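Local coordinates for Serine/threonine-protein kinase Tel1 (Chaetomium thermophilum, PDB 6SKY), which probably acts as a serine/threonine kinase of the ATM family that senses DNA damage and switches on checkpoint signalling by phosphorylating proteins at serine- or threonine-glutamine sites, at residues A[2129-2134]-A[2169-2174]; A[2156-2161]-A[2196-2201]; A[2163-2168]-A[2185-2190]; A[2206-2211]-A[2245-2250]. All coordinates share one frame; numbering follows the deposited sequence.

Contact 1 of 4, residues A[2129-2134]-A[2169-2174]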
# COMPACT_ATOMS: atom_id res chain seq x y z
N GLN A 2129 21.92 -13.88 4.82
CA GLN A 2129 22.58 -15.14 5.14
C GLN A 2129 23.56 -14.98 6.30
O GLN A 2129 23.52 -15.74 7.28
CB GLN A 2129 23.29 -15.66 3.90
CG GLN A 2129 24.12 -16.87 4.11
CD GLN A 2129 24.68 -17.37 2.82
OE1 GLN A 2129 24.29 -16.93 1.75
NE2 GLN A 2129 25.61 -18.29 2.90
N ILE A 2130 24.45 -14.00 6.21
CA ILE A 2130 25.44 -13.79 7.26
C ILE A 2130 24.76 -13.48 8.59
O ILE A 2130 25.17 -13.98 9.64
CB ILE A 2130 26.42 -12.68 6.85
CG1 ILE A 2130 27.24 -13.12 5.66
CG2 ILE A 2130 27.34 -12.34 7.98
CD1 ILE A 2130 28.20 -12.09 5.20
N LEU A 2131 23.70 -12.67 8.56
CA LEU A 2131 23.09 -12.25 9.81
C LEU A 2131 22.31 -13.38 10.47
O LEU A 2131 22.32 -13.50 11.71
CB LEU A 2131 22.20 -11.04 9.56
CG LEU A 2131 22.92 -9.73 9.33
CD1 LEU A 2131 21.93 -8.64 9.14
CD2 LEU A 2131 23.82 -9.41 10.49
N SER A 2132 21.65 -14.22 9.68
CA SER A 2132 20.96 -15.36 10.27
C SER A 2132 21.94 -16.34 10.89
O SER A 2132 21.72 -16.85 12.00
CB SER A 2132 20.11 -16.06 9.23
OG SER A 2132 20.92 -16.83 8.38
N CYS A 2133 23.04 -16.62 10.19
CA CYS A 2133 24.04 -17.51 10.77
C CYS A 2133 24.65 -16.91 12.04
O CYS A 2133 24.96 -17.64 12.98
CB CYS A 2133 25.12 -17.84 9.76
SG CYS A 2133 24.63 -19.05 8.55
N ARG A 2134 24.82 -15.59 12.08
CA ARG A 2134 25.37 -14.96 13.28
C ARG A 2134 24.42 -15.10 14.45
O ARG A 2134 24.85 -15.28 15.60
CB ARG A 2134 25.66 -13.49 13.00
CG ARG A 2134 26.25 -12.76 14.16
CD ARG A 2134 26.15 -11.28 13.96
NE ARG A 2134 27.01 -10.80 12.89
CZ ARG A 2134 27.05 -9.54 12.48
NH1 ARG A 2134 27.86 -9.19 11.51
NH2 ARG A 2134 26.29 -8.64 13.05
N SER A 2169 18.85 -5.97 14.00
CA SER A 2169 17.55 -5.35 13.79
C SER A 2169 17.69 -3.98 13.14
O SER A 2169 16.89 -3.62 12.26
CB SER A 2169 16.79 -5.24 15.10
OG SER A 2169 17.36 -4.23 15.90
N ASP A 2170 18.71 -3.21 13.52
CA ASP A 2170 19.01 -1.98 12.78
C ASP A 2170 19.26 -2.27 11.31
O ASP A 2170 18.69 -1.61 10.42
CB ASP A 2170 20.22 -1.28 13.38
CG ASP A 2170 20.09 -1.04 14.85
OD1 ASP A 2170 19.01 -1.31 15.41
OD2 ASP A 2170 21.08 -0.59 15.47
N ILE A 2171 20.14 -3.24 11.03
CA ILE A 2171 20.49 -3.53 9.64
C ILE A 2171 19.25 -3.94 8.85
O ILE A 2171 19.01 -3.46 7.75
CB ILE A 2171 21.58 -4.61 9.56
CG1 ILE A 2171 22.84 -4.13 10.25
CG2 ILE A 2171 21.90 -4.90 8.14
CD1 ILE A 2171 23.81 -5.21 10.52
N PHE A 2172 18.45 -4.86 9.40
CA PHE A 2172 17.26 -5.31 8.70
C PHE A 2172 16.24 -4.20 8.53
O PHE A 2172 15.44 -4.24 7.60
CB PHE A 2172 16.61 -6.47 9.45
CG PHE A 2172 17.29 -7.78 9.23
CD1 PHE A 2172 17.63 -8.18 7.97
CD2 PHE A 2172 17.59 -8.60 10.30
CE1 PHE A 2172 18.26 -9.38 7.77
CE2 PHE A 2172 18.22 -9.79 10.10
CZ PHE A 2172 18.55 -10.18 8.84
N ARG A 2173 16.23 -3.23 9.44
CA ARG A 2173 15.32 -2.11 9.27
C ARG A 2173 15.70 -1.27 8.07
O ARG A 2173 14.82 -0.85 7.31
CB ARG A 2173 15.28 -1.26 10.53
CG ARG A 2173 14.24 -0.17 10.48
CD ARG A 2173 13.84 0.27 11.87
NE ARG A 2173 13.34 -0.83 12.68
CZ ARG A 2173 13.96 -1.27 13.77
NH1 ARG A 2173 13.45 -2.28 14.46
NH2 ARG A 2173 15.08 -0.70 14.16
N PHE A 2174 16.99 -1.00 7.86
CA PHE A 2174 17.34 -0.19 6.69
C PHE A 2174 16.96 -0.87 5.38
O PHE A 2174 16.63 -0.20 4.40
CB PHE A 2174 18.82 0.18 6.67
CG PHE A 2174 19.20 1.00 5.47
CD1 PHE A 2174 18.96 2.36 5.45
CD2 PHE A 2174 19.76 0.42 4.36
CE1 PHE A 2174 19.29 3.12 4.34
CE2 PHE A 2174 20.09 1.17 3.25
CZ PHE A 2174 19.86 2.52 3.25
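Leu2131 lays its CD1 methyl over one face of the Phe2172 ring, a CH-pi contact with CD1 4.0 Å from the ring centroid. The methyl stands 22° off the ring normal and is shifted toward the rim, so its nearest ring atom is CZ, with Leu2131 CB also beside CZ at 3.8 Å. The same methyl meets the Ile2171 CG2 branch at 3.9 Å and is thus shared by two residues of the facing helix. Leu2131 can serve both because CD1 is anti to CA (chi2 -178°), the most extended place for a leucine methyl. Its other branch, CD2, rests over a face of the Arg2134 guanidinium, which also makes a cation-pi contact with Phe2112. With an alanine in place of Phe2172, the CD1 methyl would probably lose its aromatic platform, and a gap would be likely to open between the helices. Flat and apolar, phenylalanine suits this buried seam, and its ring also touches Glu2180, Thr2181 and Leu2184 of helix 2178-2189. The contact joins helices 2124-2143 and 2154-2174, neighbours in the all-helical FAT domain, while Ile2171 also packs on Ser2116 and Met2119 of helix 2102-2119.

Contact 2 of 4, residues A[2156-2161]-A[2196-2201]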
# COMPACT_ATOMS: atom_id res chain seq x y z
N ASP A 2156 27.14 -12.73 30.67
CA ASP A 2156 27.92 -12.12 29.60
C ASP A 2156 27.49 -12.64 28.24
O ASP A 2156 27.32 -11.87 27.29
CB ASP A 2156 29.40 -12.41 29.82
CG ASP A 2156 29.94 -11.73 31.06
OD1 ASP A 2156 29.42 -10.66 31.43
OD2 ASP A 2156 30.90 -12.27 31.66
N ALA A 2157 27.33 -13.96 28.11
CA ALA A 2157 26.92 -14.54 26.85
C ALA A 2157 25.52 -14.06 26.45
O ALA A 2157 25.27 -13.75 25.29
CB ALA A 2157 26.96 -16.06 26.93
N ARG A 2158 24.62 -13.98 27.42
CA ARG A 2158 23.27 -13.50 27.14
C ARG A 2158 23.29 -12.05 26.69
O ARG A 2158 22.61 -11.67 25.73
CB ARG A 2158 22.40 -13.66 28.37
CG ARG A 2158 20.95 -13.72 28.05
CD ARG A 2158 20.67 -14.90 27.18
NE ARG A 2158 19.38 -15.48 27.49
CZ ARG A 2158 19.03 -16.71 27.18
NH1 ARG A 2158 17.83 -17.17 27.50
NH2 ARG A 2158 19.89 -17.50 26.54
N LEU A 2159 24.06 -11.21 27.38
CA LEU A 2159 24.12 -9.80 27.02
C LEU A 2159 24.69 -9.61 25.63
O LEU A 2159 24.21 -8.77 24.86
CB LEU A 2159 24.96 -9.06 28.05
CG LEU A 2159 24.83 -7.55 28.05
CD1 LEU A 2159 23.37 -7.19 28.12
CD2 LEU A 2159 25.57 -7.00 29.23
N VAL A 2160 25.71 -10.39 25.26
CA VAL A 2160 26.30 -10.23 23.94
C VAL A 2160 25.35 -10.74 22.87
O VAL A 2160 25.29 -10.18 21.76
CB VAL A 2160 27.68 -10.91 23.88
CG1 VAL A 2160 27.62 -12.21 23.13
CG2 VAL A 2160 28.67 -9.99 23.24
N GLN A 2161 24.55 -11.76 23.17
CA GLN A 2161 23.54 -12.22 22.22
C GLN A 2161 22.49 -11.14 21.98
O GLN A 2161 22.09 -10.89 20.84
CB GLN A 2161 22.88 -13.49 22.73
CG GLN A 2161 21.80 -14.00 21.84
CD GLN A 2161 20.98 -15.06 22.51
OE1 GLN A 2161 21.14 -15.32 23.69
NE2 GLN A 2161 20.09 -15.67 21.76
N GLU A 2196 15.88 -12.11 33.21
CA GLU A 2196 15.66 -11.56 34.54
C GLU A 2196 16.10 -12.50 35.64
O GLU A 2196 16.25 -12.07 36.79
CB GLU A 2196 14.18 -11.22 34.71
CG GLU A 2196 13.67 -10.19 33.72
CD GLU A 2196 12.16 -10.08 33.70
OE1 GLU A 2196 11.49 -11.00 34.22
OE2 GLU A 2196 11.65 -9.08 33.16
N SER A 2197 16.31 -13.78 35.32
CA SER A 2197 16.84 -14.73 36.28
C SER A 2197 18.36 -14.76 36.30
O SER A 2197 18.94 -15.26 37.27
CB SER A 2197 16.31 -16.13 35.99
OG SER A 2197 16.73 -16.57 34.71
N LEU A 2198 19.01 -14.26 35.26
CA LEU A 2198 20.45 -14.10 35.23
C LEU A 2198 20.91 -12.77 35.82
O LEU A 2198 22.11 -12.54 35.93
CB LEU A 2198 20.97 -14.22 33.80
CG LEU A 2198 20.86 -15.59 33.14
CD1 LEU A 2198 20.99 -15.46 31.64
CD2 LEU A 2198 21.93 -16.49 33.68
N GLY A 2199 19.97 -11.90 36.19
CA GLY A 2199 20.33 -10.62 36.75
C GLY A 2199 20.53 -9.51 35.75
O GLY A 2199 21.31 -8.59 36.01
N LEU A 2200 19.84 -9.57 34.61
CA LEU A 2200 19.99 -8.58 33.55
C LEU A 2200 18.74 -7.72 33.46
O LEU A 2200 17.62 -8.22 33.63
CB LEU A 2200 20.25 -9.25 32.21
CG LEU A 2200 21.54 -10.03 32.05
CD1 LEU A 2200 21.50 -10.78 30.75
CD2 LEU A 2200 22.70 -9.09 32.06
N SER A 2201 18.93 -6.44 33.18
CA SER A 2201 17.83 -5.51 32.96
C SER A 2201 17.89 -5.11 31.49
O SER A 2201 18.60 -4.19 31.11
CB SER A 2201 17.95 -4.31 33.86
OG SER A 2201 18.00 -4.70 35.22
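Arg2158 meets Leu2198 and Leu2200 with the apolar base of its side chain rather than with its charge. Its CB lies 3.8 Å from Leu2200 CD1, and its CG lies 4.0 Å from Leu2198 CD1; both leucines cross the arginine at about a right angle. Each of the two sends its CD1 branch forward, since that methyl is roughly anti to CA, and the two tips close on the same pair of methylenes. The arginine starts out extended, then turns sharply at CB-CG (chi2 62°) and bends again at chi3. The bends carry the guanidinium past the leucines to two hydroxyls, NH1 bonding Ser2194 OG and NH2 bonding Ser2142 OG. Arginine fits the place because its methylenes can pack while its end stays in polar company at the protein surface. The contact ties helix 2154-2174 of the FAT alpha-solenoid to the loop that leads from the short helix 2193-2196 into helix 2203-2217. The loop turns at Gly2199, whose phi of 89° would press a CB against the carbonyl O of Leu2198, so a residue without a side chain is at ease there. Leu2159 adds a looser apolar touch, its CD1 being 4.4 Å from Leu2200 CD2, and it also packs on Val2202 and Val2241. Further along the loop, Ser2201 O is hydrogen-bonded to Ser2240 OG.

Contact 3 of 4, residues A[2163-2168]-A[2185-2190]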
# COMPACT_ATOMS: atom_id res chain seq x y z
N ARG A 2163 22.83 -7.88 22.34
CA ARG A 2163 23.41 -6.79 21.57
C ARG A 2163 23.55 -7.13 20.10
O ARG A 2163 23.27 -6.30 19.23
CB ARG A 2163 24.75 -6.40 22.16
CG ARG A 2163 24.67 -5.85 23.55
CD ARG A 2163 25.70 -4.79 23.72
NE ARG A 2163 25.78 -4.31 25.09
CZ ARG A 2163 26.67 -4.73 25.98
NH1 ARG A 2163 26.67 -4.24 27.21
NH2 ARG A 2163 27.56 -5.65 25.64
N GLY A 2164 24.00 -8.35 19.79
CA GLY A 2164 24.08 -8.76 18.40
C GLY A 2164 22.73 -8.74 17.71
O GLY A 2164 22.62 -8.34 16.55
N MET A 2165 21.68 -9.17 18.41
CA MET A 2165 20.35 -9.14 17.83
C MET A 2165 19.87 -7.72 17.56
O MET A 2165 19.26 -7.46 16.51
CB MET A 2165 19.37 -9.86 18.74
CG MET A 2165 19.27 -11.34 18.51
SD MET A 2165 18.32 -12.15 19.81
CE MET A 2165 17.42 -13.35 18.85
N LEU A 2166 20.12 -6.80 18.48
CA LEU A 2166 19.69 -5.42 18.25
C LEU A 2166 20.42 -4.79 17.07
O LEU A 2166 19.84 -4.03 16.28
CB LEU A 2166 19.88 -4.60 19.52
CG LEU A 2166 19.05 -5.05 20.72
CD1 LEU A 2166 19.41 -4.29 21.95
CD2 LEU A 2166 17.59 -4.90 20.43
N LEU A 2167 21.70 -5.13 16.91
CA LEU A 2167 22.46 -4.68 15.75
C LEU A 2167 21.85 -5.21 14.45
O LEU A 2167 21.65 -4.46 13.48
CB LEU A 2167 23.90 -5.15 15.92
CG LEU A 2167 25.04 -4.80 14.99
CD1 LEU A 2167 25.22 -3.31 14.93
CD2 LEU A 2167 26.26 -5.45 15.56
N SER A 2168 21.53 -6.50 14.42
CA SER A 2168 20.89 -7.06 13.23
C SER A 2168 19.55 -6.41 12.96
O SER A 2168 19.14 -6.31 11.81
CB SER A 2168 20.71 -8.56 13.37
OG SER A 2168 21.96 -9.22 13.49
N SER A 2185 12.34 -9.34 16.70
CA SER A 2185 11.76 -8.77 17.90
C SER A 2185 10.96 -9.79 18.68
O SER A 2185 10.95 -9.75 19.91
CB SER A 2185 10.91 -7.56 17.55
OG SER A 2185 9.61 -7.94 17.17
N THR A 2186 10.32 -10.75 18.00
CA THR A 2186 9.65 -11.82 18.72
C THR A 2186 10.65 -12.69 19.47
O THR A 2186 10.47 -12.99 20.66
CB THR A 2186 8.84 -12.68 17.76
OG1 THR A 2186 7.92 -11.86 17.05
CG2 THR A 2186 8.08 -13.69 18.53
N ALA A 2187 11.72 -13.10 18.80
CA ALA A 2187 12.74 -13.92 19.44
C ALA A 2187 13.43 -13.18 20.58
O ALA A 2187 13.90 -13.81 21.52
CB ALA A 2187 13.76 -14.38 18.41
N LEU A 2188 13.51 -11.85 20.50
CA LEU A 2188 14.10 -11.09 21.60
C LEU A 2188 13.15 -11.00 22.78
O LEU A 2188 13.57 -11.11 23.93
CB LEU A 2188 14.47 -9.68 21.13
CG LEU A 2188 15.85 -9.41 20.57
CD1 LEU A 2188 15.84 -8.08 19.89
CD2 LEU A 2188 16.86 -9.43 21.67
N SER A 2189 11.86 -10.77 22.51
CA SER A 2189 10.89 -10.72 23.59
C SER A 2189 10.80 -12.04 24.32
O SER A 2189 10.48 -12.08 25.51
CB SER A 2189 9.53 -10.32 23.06
OG SER A 2189 9.53 -8.98 22.63
N ASP A 2190 11.07 -13.15 23.63
CA ASP A 2190 11.05 -14.44 24.31
C ASP A 2190 12.24 -14.65 25.23
O ASP A 2190 12.24 -15.62 26.00
CB ASP A 2190 10.98 -15.57 23.30
CG ASP A 2190 9.63 -15.67 22.67
OD1 ASP A 2190 8.86 -14.70 22.77
OD2 ASP A 2190 9.32 -16.72 22.08
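Where Met2165 meets Leu2188 no ring, amide or guanidinium takes part; the flat groups that matter are peptide carbonyls in the two helices behind. Gly2164 O receives Ser2168 N from one face of its plane and Ser2168 OG, 3.3 Å away, from the other. Ser2185 O is gripped likewise by Ser2189 N and Ser2189 OG, the hydroxyl again on the face opposite the amide. Between the helices everything is apolar. Met2165 and Leu2188 lie alongside one another, pointing opposite ways, which brings the sulfur SD to 3.6 Å from Leu2188 CD2. The thioether chain then bends at its last torsion (chi3 141°) and sets the methyl CE 3.8 Å from Ala2187 CB. A flexible, unbranched methionine can thus follow two successive residues, and the small alanine accepts its end. Leu2166 comes in nearly perpendicular to Leu2188, its CD2 reaching Leu2188 CD1 at 3.7 Å. Were Leu2188 replaced by a glycine, both Met2165 SD and Leu2166 CD2 would probably be left facing a gap, and the methionine would be likely to turn more freely. Helices 2154-2174 and 2178-2189 form an antiparallel helical hairpin, their local axes 10.7 Å apart at an angle of 160°. Helix 2178-2189 also meets the second subunit, where Ala2187 packs on Arg1968 and Thr2186 on Ala1961 of that copy. The chemistry implies an interface held by fit and burial of methyl groups, without directional bonds, while these serine hydroxyls are satisfied within their own helices.

Contact 4 of 4, residues A[2206-2211]-A[2245-2250]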
# COMPACT_ATOMS: atom_id res chain seq x y z
N ILE A 2206 14.47 -4.09 24.64
CA ILE A 2206 13.72 -5.11 23.91
C ILE A 2206 12.30 -4.63 23.63
O ILE A 2206 11.76 -4.87 22.54
CB ILE A 2206 13.76 -6.42 24.70
CG1 ILE A 2206 15.16 -7.02 24.63
CG2 ILE A 2206 12.75 -7.39 24.15
CD1 ILE A 2206 15.34 -8.24 25.45
N LYS A 2207 11.69 -3.92 24.57
CA LYS A 2207 10.37 -3.37 24.32
C LYS A 2207 10.43 -2.23 23.32
O LYS A 2207 9.49 -2.05 22.54
CB LYS A 2207 9.72 -2.94 25.62
CG LYS A 2207 9.26 -4.11 26.46
CD LYS A 2207 8.53 -3.66 27.71
CE LYS A 2207 9.43 -2.88 28.63
NZ LYS A 2207 8.75 -2.44 29.87
N MET A 2208 11.52 -1.47 23.29
CA MET A 2208 11.66 -0.46 22.26
C MET A 2208 11.85 -1.08 20.88
O MET A 2208 11.36 -0.54 19.89
CB MET A 2208 12.82 0.47 22.57
CG MET A 2208 13.09 1.46 21.48
SD MET A 2208 14.00 2.87 22.09
CE MET A 2208 13.08 3.15 23.59
N GLU A 2209 12.53 -2.22 20.80
CA GLU A 2209 12.62 -2.92 19.53
C GLU A 2209 11.25 -3.42 19.08
O GLU A 2209 10.92 -3.37 17.89
CB GLU A 2209 13.61 -4.07 19.63
CG GLU A 2209 13.73 -4.87 18.36
CD GLU A 2209 13.89 -4.01 17.13
OE1 GLU A 2209 14.69 -3.04 17.17
OE2 GLU A 2209 13.22 -4.29 16.11
N ALA A 2210 10.45 -3.92 20.01
CA ALA A 2210 9.10 -4.34 19.66
C ALA A 2210 8.26 -3.17 19.15
O ALA A 2210 7.50 -3.31 18.19
CB ALA A 2210 8.43 -4.99 20.86
N ALA A 2211 8.39 -2.01 19.80
CA ALA A 2211 7.68 -0.83 19.34
C ALA A 2211 8.14 -0.41 17.95
O ALA A 2211 7.34 0.04 17.13
CB ALA A 2211 7.86 0.31 20.32
N ARG A 2245 16.66 8.65 28.59
CA ARG A 2245 15.28 9.09 28.66
C ARG A 2245 14.96 10.17 27.65
O ARG A 2245 13.80 10.31 27.27
CB ARG A 2245 14.94 9.58 30.06
CG ARG A 2245 13.51 9.34 30.43
CD ARG A 2245 13.02 10.34 31.43
NE ARG A 2245 11.56 10.40 31.43
CZ ARG A 2245 10.86 11.44 31.86
NH1 ARG A 2245 9.54 11.41 31.82
NH2 ARG A 2245 11.49 12.51 32.33
N SER A 2246 15.95 10.93 27.20
CA SER A 2246 15.69 11.99 26.24
C SER A 2246 15.48 11.46 24.84
O SER A 2246 14.66 11.99 24.10
CB SER A 2246 16.82 13.01 26.25
OG SER A 2246 17.95 12.49 25.60
N ASP A 2247 16.18 10.40 24.45
CA ASP A 2247 15.91 9.83 23.14
C ASP A 2247 14.58 9.09 23.12
O ASP A 2247 13.88 9.13 22.12
CB ASP A 2247 17.05 8.91 22.70
CG ASP A 2247 16.97 7.54 23.31
OD1 ASP A 2247 16.21 6.69 22.79
OD2 ASP A 2247 17.69 7.29 24.29
N LEU A 2248 14.20 8.47 24.24
CA LEU A 2248 12.87 7.89 24.34
C LEU A 2248 11.80 8.97 24.25
O LEU A 2248 10.80 8.82 23.53
CB LEU A 2248 12.74 7.11 25.64
CG LEU A 2248 11.36 6.57 25.99
CD1 LEU A 2248 10.87 5.61 24.95
CD2 LEU A 2248 11.40 5.90 27.32
N LEU A 2249 11.98 10.07 24.97
CA LEU A 2249 10.99 11.13 24.96
C LEU A 2249 10.87 11.77 23.59
O LEU A 2249 9.77 12.06 23.13
CB LEU A 2249 11.33 12.19 26.00
CG LEU A 2249 10.93 11.86 27.42
CD1 LEU A 2249 11.27 13.00 28.31
CD2 LEU A 2249 9.46 11.57 27.49
N SER A 2250 11.99 11.98 22.90
CA SER A 2250 11.92 12.58 21.58
C SER A 2250 11.36 11.61 20.55
O SER A 2250 10.71 12.04 19.60
CB SER A 2250 13.28 13.10 21.16
OG SER A 2250 14.18 12.04 20.94
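The first turn of the helix that carries Leu2248 and Asp2247 to Met2208 is closed by the backbone bond from Leu2249 N to Arg2245 O, 2.9 Å long. Arg2245 is further tied down by salt bridges to Asp2231 and Glu2278, and Leu2249 CD1 lies over the centre of its guanidinium face. Leu2248 offers a single methyl, CD1, to Met2208 CE at 3.6 Å. The two side chains approach at a slant and touch by their ends, which accounts for the small surface they bury. Met2208 makes the reach by starting with CG anti to the backbone N (chi1 175°) and staying nearly extended through chi2. At the last torsion it folds (chi3 -45°), swinging CE to the leucine. Methionine suits the reach between these helices, being long, slender and flexible. Beside it stands the carboxylate of Asp2247, whose OD1 comes to 4.5 Å from Met2208 SD in a loose contact and not a bond. The more buried Leu2248 also rests on Leu2236. Within the helical FAT domain, helix 2220-2232 packs against both partners: Ala2210 and Ala2211 of helix 2203-2217 touch its Met2226 and Leu2227, and Leu2248 of helix 2245-2259 touches its Asp2231. On the far side of helix 2245-2259, Leu2249 packs on Pro2274 and Ala2275 of helix 2264-2279.

In the fold
Helix 2154-2174 runs through contacts 1, 2 and 3, while contact 4 lies farther along the same FAT solenoid. Contacts 1 and 3 are buried; contact 2 is at the surface and contact 4 only partly buried. Chemistry follows place: an aromatic face and methyls in contact 1, methionine and leucine in contact 3, an arginine lending its methylenes to a loop in contact 2, and methyl ends beside a carboxylate in contact 4. Contact 3 is nested within the loop that contact 2 closes. A salt bridge, Arg2173 NH1 to Glu2209 OE2 at 2.6 Å, joins contact 1 to contact 4, whereas contacts 3 and 4 meet by packing alone, Ile2206 and Glu2209 lying against helix 2178-2189.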